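Local atomic coordinates of sialidase B (Streptococcus pneumoniae serotype 4, PDB entry 4XJW), a protein that cleaves terminal sialic acid residues from alpha-(2->3)-, alpha-(2->6)- and alpha-(2->8)-linked oligosaccharides, glycoproteins and glycolipids. Residues Asp306-Pro309 with Ala310-Asn314. The protein carries 1 engineered substitution. Sequence-based numbering, arbitrary orientation.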
# COMPACT_ATOMS: atom_id res chain seq x y z
N ASP A 306 0.72 10.72 -10.56
CA ASP A 306 1.50 10.52 -11.78
C ASP A 306 0.65 9.75 -12.78
O ASP A 306 -0.14 8.88 -12.38
CB ASP A 306 2.76 9.69 -11.54
CG ASP A 306 3.69 10.26 -10.49
OD1 ASP A 306 3.72 11.49 -10.28
OD2 ASP A 306 4.42 9.45 -9.88
N VAL A 307 0.83 10.03 -14.07
CA VAL A 307 0.17 9.25 -15.12
C VAL A 307 1.22 8.59 -15.99
O VAL A 307 2.16 9.24 -16.44
CB VAL A 307 -0.71 10.12 -16.02
CG1 VAL A 307 -1.57 9.24 -16.92
CG2 VAL A 307 -1.58 11.01 -15.18
N MET A 308 1.04 7.29 -16.23
CA MET A 308 1.94 6.49 -17.06
C MET A 308 1.22 5.96 -18.29
O MET A 308 0.20 5.28 -18.18
CB MET A 308 2.47 5.31 -16.27
CG MET A 308 3.26 5.69 -15.03
SD MET A 308 4.84 6.43 -15.45
CE MET A 308 5.45 6.84 -13.81
N PRO A 309 1.75 6.26 -19.49
CA PRO A 309 1.23 5.65 -20.71
C PRO A 309 1.42 4.14 -20.70
O PRO A 309 2.17 3.59 -19.88
CB PRO A 309 2.10 6.28 -21.81
CG PRO A 309 2.60 7.57 -21.21
CD PRO A 309 2.83 7.21 -19.77
N ALA A 310 0.74 3.46 -21.62
CA ALA A 310 0.82 2.00 -21.71
C ALA A 310 2.25 1.49 -21.67
O ALA A 310 3.10 1.92 -22.45
CB ALA A 310 0.11 1.51 -22.95
N GLY A 311 2.51 0.57 -20.75
CA GLY A 311 3.79 -0.10 -20.65
C GLY A 311 4.90 0.75 -20.08
O GLY A 311 6.06 0.35 -20.14
N ILE A 312 4.57 1.91 -19.53
CA ILE A 312 5.57 2.84 -19.01
C ILE A 312 5.58 2.88 -17.48
O ILE A 312 4.53 2.77 -16.84
CB ILE A 312 5.37 4.26 -19.59
CG1 ILE A 312 5.42 4.23 -21.12
CG2 ILE A 312 6.40 5.25 -19.02
CD1 ILE A 312 6.63 3.50 -21.68
N GLY A 313 6.79 2.97 -16.91
CA GLY A 313 6.99 3.19 -15.49
C GLY A 313 8.27 3.99 -15.31
O GLY A 313 8.89 4.42 -16.30
N ASN A 314 8.68 4.19 -14.06
CA ASN A 314 9.88 4.97 -13.77
C ASN A 314 11.11 4.53 -14.56
O ASN A 314 11.88 5.37 -15.05
CB ASN A 314 10.21 4.93 -12.27
CG ASN A 314 11.65 5.32 -11.98
OD1 ASN A 314 12.48 4.48 -11.64
ND2 ASN A 314 11.95 6.60 -12.14
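Met308 lies alongside the backbone of Ile312-Asn314, the chain having folded back on itself where strand 301-308 ends. Followed outward, its CB sits 3.3 Å from Ile312 O, and CG stays beside the same carbonyl oxygen. The side chain then bends at chi2 (-70°), bringing SD 3.9 Å from Gly313 CA; SD also meets the Ile312 CG2 branch at 4.1 Å. CE, at the tip, comes 4.2 Å from Asn314 N. The reversal behind this packing is a type II beta turn from Pro309 to Ile312, with Gly311 in the third position at the positive phi (74°) expected there. The turn follows strand 301-308 in the catalytic beta-propeller of this family 33 sialidase, and carries the chain toward Asn314, whose side chain lies about 6 Å from that of Asp232, the probable proton acceptor. Ile312 N closes the turn on Pro309 O, a 3.0 Å hydrogen bond whose donor is tilted 30° from the carbonyl plane. Over the same corner Ile312 CB approaches Pro309 CD at 3.9 Å, the two side chains crossing at a slant. Asn316 holds the returning limb through Gly311 O and Gly313 N.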